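Local atomic coordinates of glycosyltransferase (Streptomyces halstedii, PDB entry 3WAD), a protein that belongs to the glycosyltransferases of GT-B fold, with two Rossmann-like domains related to the erythromycin biosynthesis protein CIII family. Residues T6-R11 / D130-A135; S35-V40 / G54-I59; A354-A359 / E390-E395. All blocks are in the same frame, centred on the assembly; numbering follows the deposited sequence.

Contact 1. Residues T6-R11 / D130-A135; sequences TVFANR and DALTYA
T6 and D130, the last residues of neighbouring parallel strands, are joined by a backbone hydrogen bond from D130 N to T6 O (3.0 Å). Further along, the chains are tied again through a side chain: the F8 amide gives its hydrogen to T133 OG1 (2.8 Å, N-H...O angle 145°). The same hydroxyl donates to D130 OD2 (2.8 Å from OG1), so it accepts from the F8 amide and donates to the carboxylate. D130 OD2 takes a second bond, from L132 N at 2.9 Å, which closes an Asx turn; the two donors reach the oxygen from opposite faces of the carboxylate plane and so restrain its rotation. The other oxygen, OD1, is bonded to H13 ND1 of helix 11-16, and N10 OD1 caps the same helix at H13 N. With CG anti to the backbone N (chi1 162°), the D130 carboxylate swings toward T133 OG1 and the F8 ring edge. D130 CB lies 3.6 Å from V7 CG2. The F8 ring turns its edge to D130 OD2 and T133 OG1, its CD2 lying 3.4 Å from the hydroxyl, while CE2 rests 3.8 Å from L132 CB. V7 O bonds to S35 OG and T6 OG1 to A34 O, both at the end of the neighbouring strand 30-35. A type I turn at D130-T133, with T133 N bonded to D130 O, completes the exit from strand 126-130. Such loops, at the C-terminal ends of adjacent parallel strands and each leading into a helix, are characteristic of the Rossmann-like N-terminal domain of GT-B glycosyltransferases.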
loop_
_atom_site.group_PDB
_atom_site.type_symbol
_atom_site.label_atom_id
_atom_site.label_comp_id
_atom_site.label_asym_id
_atom_site.label_seq_id
_atom_site.Cartn_x
_atom_site.Cartn_y
_atom_site.Cartn_z
ATOM N N THR B 6 11.904 -4.886 8.950
ATOM C CA THR B 6 12.114 -6.296 8.849
ATOM C C THR B 6 11.050 -7.011 9.723
ATOM O O THR B 6 10.704 -6.542 10.795
ATOM C CB THR B 6 13.539 -6.671 9.115
ATOM O OG1 THR B 6 13.715 -8.093 8.943
ATOM C CG2 THR B 6 13.992 -6.226 10.538
ATOM N N VAL B 7 10.531 -8.118 9.224
ATOM C CA VAL B 7 9.548 -8.905 9.985
ATOM C C VAL B 7 9.780 -10.370 9.598
ATOM O O VAL B 7 10.061 -10.652 8.412
ATOM C CB VAL B 7 8.094 -8.376 9.759
ATOM C CG1 VAL B 7 7.718 -8.483 8.298
ATOM C CG2 VAL B 7 7.066 -9.186 10.572
ATOM N N PHE B 8 9.702 -11.309 10.564
ATOM C CA PHE B 8 9.753 -12.731 10.220
ATOM C C PHE B 8 8.531 -13.121 9.315
ATOM O O PHE B 8 7.566 -12.373 9.257
ATOM C CB PHE B 8 9.899 -13.665 11.448
ATOM C CG PHE B 8 8.639 -13.795 12.273
ATOM C CD1 PHE B 8 7.814 -14.928 12.132
ATOM C CD2 PHE B 8 8.204 -12.748 13.115
ATOM C CE1 PHE B 8 6.561 -15.024 12.877
ATOM C CE2 PHE B 8 7.011 -12.834 13.879
ATOM C CZ PHE B 8 6.198 -13.979 13.778
ATOM N N ALA B 9 8.593 -14.270 8.604
ATOM C CA ALA B 9 7.540 -14.634 7.639
ATOM C C ALA B 9 6.247 -15.069 8.300
ATOM O O ALA B 9 6.017 -16.262 8.631
ATOM C CB ALA B 9 8.057 -15.695 6.575
ATOM N N ASN B 10 5.374 -14.084 8.516
ATOM C CA ASN B 10 4.099 -14.312 9.179
ATOM C C ASN B 10 3.221 -13.200 8.703
ATOM O O ASN B 10 3.576 -12.035 8.929
ATOM C CB ASN B 10 4.223 -14.186 10.721
ATOM C CG ASN B 10 2.859 -14.359 11.432
ATOM O OD1 ASN B 10 2.053 -13.437 11.567
ATOM N ND2 ASN B 10 2.619 -15.555 11.891
ATOM N N ARG B 11 2.080 -13.526 8.126
ATOM C CA ARG B 11 1.240 -12.511 7.538
ATOM C C ARG B 11 0.680 -11.490 8.539
ATOM O O ARG B 11 0.526 -10.317 8.168
ATOM C CB ARG B 11 0.090 -13.133 6.728
ATOM C CG ARG B 11 -0.520 -12.258 5.616
ATOM C CD ARG B 11 -1.231 -13.185 4.561
ATOM N NE ARG B 11 -1.662 -14.430 5.200
ATOM C CZ ARG B 11 -1.092 -15.630 5.041
ATOM N NH1 ARG B 11 -0.056 -15.807 4.215
ATOM N NH2 ARG B 11 -1.568 -16.677 5.717
ATOM N N ASP B 130 9.853 -5.561 13.519
ATOM C CA ASP B 130 8.865 -6.334 14.302
ATOM C C ASP B 130 9.494 -6.932 15.571
ATOM O O ASP B 130 10.572 -7.514 15.497
ATOM C CB ASP B 130 8.337 -7.441 13.428
ATOM C CG ASP B 130 7.656 -8.569 14.255
ATOM O OD1 ASP B 130 6.454 -8.441 14.429
ATOM O OD2 ASP B 130 8.339 -9.546 14.696
ATOM N N ALA B 131 8.785 -6.814 16.712
ATOM C CA ALA B 131 9.391 -7.060 18.028
ATOM C C ALA B 131 9.910 -8.501 18.217
ATOM O O ALA B 131 10.713 -8.782 19.111
ATOM C CB ALA B 131 8.426 -6.653 19.144
ATOM N N LEU B 132 9.436 -9.419 17.378
ATOM C CA LEU B 132 9.888 -10.794 17.420
ATOM C C LEU B 132 11.000 -11.072 16.430
ATOM O O LEU B 132 11.385 -12.240 16.274
ATOM C CB LEU B 132 8.702 -11.738 17.144
ATOM C CG LEU B 132 7.606 -11.686 18.212
ATOM C CD1 LEU B 132 6.622 -12.914 18.090
ATOM C CD2 LEU B 132 8.163 -11.648 19.609
ATOM N N THR B 133 11.466 -10.045 15.702
ATOM C CA THR B 133 12.408 -10.310 14.612
ATOM C C THR B 133 13.870 -9.803 14.904
ATOM O O THR B 133 14.268 -8.727 14.432
ATOM C CB THR B 133 11.839 -9.669 13.262
ATOM O OG1 THR B 133 10.511 -10.195 13.022
ATOM C CG2 THR B 133 12.741 -10.086 12.077
ATOM N N TYR B 134 14.648 -10.586 15.609
ATOM C CA TYR B 134 15.919 -10.094 16.188
ATOM C C TYR B 134 17.104 -9.996 15.217
ATOM O O TYR B 134 18.209 -9.602 15.611
ATOM C CB TYR B 134 16.299 -10.880 17.476
ATOM C CG TYR B 134 15.597 -10.284 18.696
ATOM C CD1 TYR B 134 14.278 -10.659 19.050
ATOM C CD2 TYR B 134 16.206 -9.249 19.419
ATOM C CE1 TYR B 134 13.638 -10.072 20.129
ATOM C CE2 TYR B 134 15.589 -8.679 20.490
ATOM C CZ TYR B 134 14.302 -9.082 20.844
ATOM O OH TYR B 134 13.730 -8.440 21.930
ATOM N N ALA B 135 16.909 -10.346 13.956
ATOM C CA ALA B 135 17.833 -9.846 12.948
ATOM C C ALA B 135 17.881 -8.285 12.803
ATOM O O ALA B 135 18.960 -7.687 12.562
ATOM C CB ALA B 135 17.518 -10.531 11.600
#

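Contact 2. Residues S35-V40 / G54-I59; sequences SHPDNV and GNDLNI
D38 and L57 link two loops that follow adjacent parallel strands, 30-35 and 49-52, at the edge of the parallel sheet of the Rossmann-like N-terminal domain of this GT-B protein. The hydrogen bonds come first: the carboxylate of D38 takes two consecutive backbone amides, L57 N on OD1 (3.0 Å) and N58 N on OD2 (2.9 Å), both approaching from above the carboxylate plane. Its CG sits between the backbone N and the carbonyl carbon (chi1 52°), a rotation that turns both oxygens onto the partner loop. Apolar contact follows. L57 CB stands almost squarely over one face of the H36 ring, 3.8 Å from its centroid and 7° off the normal, a CH-pi contact; F8 also packs against both residues. Carbons also meet backbone carbonyl oxygens in van der Waals contact: H36 CD2, at the ring edge, approaches N55 O, and P37 lays CD 3.3 Å from G54 O. Charge is less favourable: D56 OD1 lies 4.2 Å from D38 OD1, and this nearness would be expected to disfavour two full negative charges, although the two amide donors probably offset some of this at D38. Water 1 extends the grip by one residue, donating to D38 OD2 at 2.7 Å and accepting from I59 N at 3.0 Å.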
loop_
_atom_site.group_PDB
_atom_site.type_symbol
_atom_site.label_atom_id
_atom_site.label_comp_id
_atom_site.label_asym_id
_atom_site.label_seq_id
_atom_site.Cartn_x
_atom_site.Cartn_y
_atom_site.Cartn_z
ATOM N N SER B 35 12.072 -9.875 4.639
ATOM C CA SER B 35 11.466 -10.993 5.326
ATOM C C SER B 35 11.942 -12.250 4.614
ATOM O O SER B 35 12.581 -12.156 3.512
ATOM C CB SER B 35 9.923 -10.820 5.317
ATOM O OG SER B 35 9.216 -11.728 6.159
ATOM N N HIS B 36 11.713 -13.411 5.217
ATOM C CA HIS B 36 11.974 -14.693 4.528
ATOM C C HIS B 36 11.238 -14.798 3.188
ATOM O O HIS B 36 10.227 -14.137 2.967
ATOM C CB HIS B 36 11.653 -15.918 5.399
ATOM C CG HIS B 36 12.154 -15.821 6.819
ATOM N ND1 HIS B 36 11.511 -15.080 7.787
ATOM C CD2 HIS B 36 13.206 -16.419 7.442
ATOM C CE1 HIS B 36 12.138 -15.210 8.938
ATOM N NE2 HIS B 36 13.163 -16.028 8.765
ATOM N N PRO B 37 11.780 -15.616 2.273
ATOM C CA PRO B 37 11.217 -15.721 0.904
ATOM C C PRO B 37 9.742 -16.077 0.894
ATOM O O PRO B 37 8.979 -15.531 0.053
ATOM C CB PRO B 37 12.071 -16.819 0.251
ATOM C CG PRO B 37 13.393 -16.789 0.995
ATOM C CD PRO B 37 13.084 -16.293 2.402
ATOM N N ASP B 38 9.304 -16.913 1.849
ATOM C CA ASP B 38 7.907 -17.270 1.919
ATOM C C ASP B 38 6.980 -16.131 2.325
ATOM O O ASP B 38 5.768 -16.303 2.310
ATOM C CB ASP B 38 7.632 -18.557 2.787
ATOM C CG ASP B 38 8.239 -18.507 4.173
ATOM O OD1 ASP B 38 9.307 -17.889 4.409
ATOM O OD2 ASP B 38 7.628 -19.113 5.068
ATOM N N ASN B 39 7.513 -14.968 2.701
ATOM C CA ASN B 39 6.601 -13.864 3.009
ATOM C C ASN B 39 6.543 -12.921 1.803
ATOM O O ASN B 39 5.834 -11.958 1.849
ATOM C CB ASN B 39 7.052 -13.058 4.264
ATOM C CG ASN B 39 5.888 -12.396 5.011
ATOM O OD1 ASN B 39 4.745 -12.766 4.863
ATOM N ND2 ASN B 39 6.215 -11.427 5.867
ATOM N N VAL B 40 7.244 -13.217 0.714
ATOM C CA VAL B 40 7.279 -12.274 -0.397
ATOM C C VAL B 40 5.924 -12.036 -1.050
ATOM O O VAL B 40 5.504 -10.912 -1.333
ATOM C CB VAL B 40 8.384 -12.646 -1.414
ATOM C CG1 VAL B 40 8.108 -11.967 -2.831
ATOM C CG2 VAL B 40 9.806 -12.255 -0.839
ATOM N N GLY B 54 17.465 -14.791 3.991
ATOM C CA GLY B 54 17.417 -16.127 4.582
ATOM C C GLY B 54 16.615 -17.125 3.761
ATOM O O GLY B 54 16.319 -16.866 2.591
ATOM N N ASN B 55 16.280 -18.264 4.366
ATOM C CA ASN B 55 15.580 -19.386 3.691
ATOM C C ASN B 55 14.160 -19.351 4.160
ATOM O O ASN B 55 13.909 -18.680 5.172
ATOM C CB ASN B 55 16.204 -20.742 4.030
ATOM C CG ASN B 55 17.730 -20.816 3.667
ATOM O OD1 ASN B 55 18.580 -21.104 4.524
ATOM N ND2 ASN B 55 18.056 -20.567 2.409
ATOM N N ASP B 56 13.246 -20.002 3.426
ATOM C CA ASP B 56 11.837 -20.053 3.834
ATOM C C ASP B 56 11.797 -20.400 5.323
ATOM O O ASP B 56 12.510 -21.324 5.778
ATOM C CB ASP B 56 11.051 -21.157 3.082
ATOM C CG ASP B 56 10.692 -20.775 1.587
ATOM O OD1 ASP B 56 11.032 -19.675 1.051
ATOM O OD2 ASP B 56 10.039 -21.605 0.932
ATOM N N LEU B 57 10.963 -19.683 6.072
ATOM C CA LEU B 57 10.747 -20.004 7.477
ATOM C C LEU B 57 9.751 -21.155 7.615
ATOM O O LEU B 57 9.988 -22.087 8.395
ATOM C CB LEU B 57 10.276 -18.776 8.304
ATOM C CG LEU B 57 9.914 -19.013 9.779
ATOM C CD1 LEU B 57 11.228 -19.453 10.477
ATOM C CD2 LEU B 57 9.344 -17.738 10.444
ATOM N N ASN B 58 8.633 -21.059 6.892
ATOM C CA ASN B 58 7.509 -22.021 6.978
ATOM C C ASN B 58 6.959 -22.217 8.376
ATOM O O ASN B 58 6.783 -23.366 8.759
ATOM C CB ASN B 58 7.974 -23.366 6.399
ATOM C CG ASN B 58 8.217 -23.264 4.922
ATOM O OD1 ASN B 58 9.280 -23.635 4.431
ATOM N ND2 ASN B 58 7.256 -22.652 4.197
ATOM N N ILE B 59 6.648 -21.129 9.114
ATOM C CA ILE B 59 6.479 -21.211 10.603
ATOM C C ILE B 59 5.219 -21.956 10.931
ATOM O O ILE B 59 4.945 -22.216 12.125
ATOM C CB ILE B 59 6.242 -19.859 11.461
ATOM C CG1 ILE B 59 5.813 -18.633 10.648
ATOM C CG2 ILE B 59 7.218 -19.697 12.658
ATOM C CD1 ILE B 59 4.307 -18.517 10.428
HETATM O O HOH W 1 6.507 -18.664 7.447
#

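Contact 3. Residues A354-A359 / E390-E395; sequences AERGAA and EQIQKE
A358 and I392 mark the closest backbone approach, with CA atoms 7.9 Å apart, where the chain leaving helix 346-355 through a Schellman motif passes helix 384-397. G357 carries the positive phi (83°) of that motif, and its N bonds back to A354 O, so the helix ends and the chain swings toward strand 359-361 of the Rossmann-like C-terminal domain. The polar part of the contact is a salt bridge between R356 and E395, whose side chains come from opposite directions. R356 meets the carboxylate end-on with two nitrogens: NH1 bonds to OE1 of E395 at 2.8 Å and NH2 to OE2 of E395. The second bond is modelled as very short, so its exact length is doubtful, but both are nearly straight and lie close to the guanidinium plane. The two flat groups are 20° apart, an almost coplanar pairing. E395 OE2 has another donor one turn back on its own helix, Q391 NE2 (3.0 Å), received on the anti lone pair of OE2. One oxygen is thus held by two donors, and the bond from Q391 probably steadies the carboxylate facing R356. The bent arginine chain carries its guanidinium across I392, whose CG1 lies 3.9 Å above the plane, over its centre. W212 makes a cation-pi contact with R356 and also touches I392 and E395. The apolar part is small. With CG1 beside the backbone N (chi1 -60°) and the chain extended beyond it, I392 sends CD1 toward the Schellman turn, where R356 CB stands 4.1 Å away and A358 CB, in a tight carbon pair, only 3.5 Å from I392 CD1.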
loop_
_atom_site.group_PDB
_atom_site.type_symbol
_atom_site.label_atom_id
_atom_site.label_comp_id
_atom_site.label_asym_id
_atom_site.label_seq_id
_atom_site.Cartn_x
_atom_site.Cartn_y
_atom_site.Cartn_z
ATOM N N ALA B 354 -13.180 -4.771 29.477
ATOM C CA ALA B 354 -14.329 -5.110 30.344
ATOM C C ALA B 354 -14.471 -4.027 31.431
ATOM O O ALA B 354 -15.582 -3.540 31.654
ATOM C CB ALA B 354 -14.208 -6.518 30.934
ATOM N N GLU B 355 -13.335 -3.562 31.983
ATOM C CA GLU B 355 -13.343 -2.552 33.044
ATOM C C GLU B 355 -13.850 -1.195 32.602
ATOM O O GLU B 355 -14.258 -0.418 33.416
ATOM C CB GLU B 355 -11.962 -2.346 33.657
ATOM C CG GLU B 355 -11.442 -3.511 34.399
ATOM C CD GLU B 355 -9.988 -3.302 34.718
ATOM O OE1 GLU B 355 -9.383 -2.351 34.165
ATOM O OE2 GLU B 355 -9.470 -4.071 35.535
ATOM N N ARG B 356 -13.791 -0.910 31.312
ATOM C CA ARG B 356 -14.240 0.356 30.779
ATOM C C ARG B 356 -15.714 0.243 30.328
ATOM O O ARG B 356 -16.358 1.208 29.896
ATOM C CB ARG B 356 -13.267 0.782 29.666
ATOM C CG ARG B 356 -11.851 1.085 30.224
ATOM C CD ARG B 356 -11.095 2.147 29.438
ATOM N NE ARG B 356 -11.907 3.329 29.104
ATOM C CZ ARG B 356 -11.491 4.358 28.360
ATOM N NH1 ARG B 356 -10.267 4.363 27.899
ATOM N NH2 ARG B 356 -12.286 5.404 28.085
ATOM N N GLY B 357 -16.268 -0.949 30.466
ATOM C CA GLY B 357 -17.651 -1.158 30.141
ATOM C C GLY B 357 -17.880 -1.389 28.686
ATOM O O GLY B 357 -19.033 -1.358 28.259
ATOM N N ALA B 358 -16.800 -1.625 27.921
ATOM C CA ALA B 358 -16.830 -1.718 26.439
ATOM C C ALA B 358 -16.960 -3.145 25.930
ATOM O O ALA B 358 -17.229 -3.364 24.754
ATOM C CB ALA B 358 -15.563 -1.070 25.801
ATOM N N ALA B 359 -16.832 -4.108 26.828
ATOM C CA ALA B 359 -16.800 -5.487 26.437
ATOM C C ALA B 359 -17.356 -6.409 27.552
ATOM O O ALA B 359 -17.350 -6.039 28.717
ATOM C CB ALA B 359 -15.371 -5.853 26.152
ATOM N N GLU B 390 -17.597 3.798 22.163
ATOM C CA GLU B 390 -17.424 5.102 21.521
ATOM C C GLU B 390 -16.436 6.015 22.231
ATOM O O GLU B 390 -15.700 6.740 21.588
ATOM C CB GLU B 390 -18.765 5.764 21.346
ATOM C CG GLU B 390 -19.674 4.951 20.546
ATOM C CD GLU B 390 -20.258 5.768 19.441
ATOM O OE1 GLU B 390 -21.401 6.287 19.594
ATOM O OE2 GLU B 390 -19.540 5.910 18.424
ATOM N N GLN B 391 -16.389 5.941 23.546
ATOM C CA GLN B 391 -15.461 6.740 24.319
ATOM C C GLN B 391 -14.038 6.285 23.978
ATOM O O GLN B 391 -13.102 7.097 23.784
ATOM C CB GLN B 391 -15.720 6.554 25.845
ATOM C CG GLN B 391 -14.790 7.371 26.752
ATOM C CD GLN B 391 -14.698 8.837 26.274
ATOM O OE1 GLN B 391 -15.700 9.416 25.820
ATOM N NE2 GLN B 391 -13.511 9.443 26.389
ATOM N N ILE B 392 -13.863 4.965 24.000
ATOM C CA ILE B 392 -12.602 4.358 23.545
ATOM C C ILE B 392 -12.181 4.850 22.139
ATOM O O ILE B 392 -10.991 5.167 21.926
ATOM C CB ILE B 392 -12.649 2.785 23.689
ATOM C CG1 ILE B 392 -12.869 2.502 25.187
ATOM C CG2 ILE B 392 -11.349 2.147 23.148
ATOM C CD1 ILE B 392 -12.823 1.094 25.644
ATOM N N GLN B 393 -13.140 4.922 21.230
ATOM C CA GLN B 393 -12.916 5.325 19.843
ATOM C C GLN B 393 -12.451 6.774 19.769
ATOM O O GLN B 393 -11.502 7.083 19.059
ATOM C CB GLN B 393 -14.171 5.105 19.012
ATOM C CG GLN B 393 -14.104 5.536 17.513
ATOM C CD GLN B 393 -15.519 5.577 16.883
ATOM O OE1 GLN B 393 -16.496 5.787 17.561
ATOM N NE2 GLN B 393 -15.610 5.350 15.601
ATOM N N LYS B 394 -13.118 7.647 20.551
ATOM C CA LYS B 394 -12.721 9.058 20.687
ATOM C C LYS B 394 -11.251 9.240 21.133
ATOM O O LYS B 394 -10.532 9.992 20.479
ATOM C CB LYS B 394 -13.766 9.793 21.574
ATOM C CG LYS B 394 -13.351 11.156 22.060
ATOM C CD LYS B 394 -14.403 11.752 23.075
ATOM C CE LYS B 394 -13.953 13.161 23.538
ATOM N NZ LYS B 394 -15.023 14.233 23.379
ATOM N N GLU B 395 -10.798 8.547 22.168
ATOM C CA GLU B 395 -9.445 8.600 22.641
ATOM C C GLU B 395 -8.420 7.999 21.663
ATOM O O GLU B 395 -7.228 8.371 21.650
ATOM C CB GLU B 395 -9.326 7.826 23.966
ATOM C CG GLU B 395 -10.215 8.391 25.115
ATOM C CD GLU B 395 -10.340 7.461 26.308
ATOM O OE1 GLU B 395 -9.392 6.733 26.624
ATOM O OE2 GLU B 395 -11.396 7.467 26.970
#

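Overall arrangement
From the N terminus, strand 2-6 runs into the first segment of contact 1, whose partner follows strand 126-130; the 118 residues between form the long loop it closes. Contact 2 falls wholly within that loop and closes a short one between the ends of strands 30-35 and 49-52. The two touch, with centres 10 Å apart, so four strands of the seven-stranded N-terminal sheet are linked at their exits. Contact 3 comes later in the chain, in series with both, and joins the turn that follows helix 346-355 to helix 384-397 in the C-terminal domain. It sits on the opposite side of the chain's centre, its centre about 30 Å from that of contact 1 and 38 Å from that of contact 2.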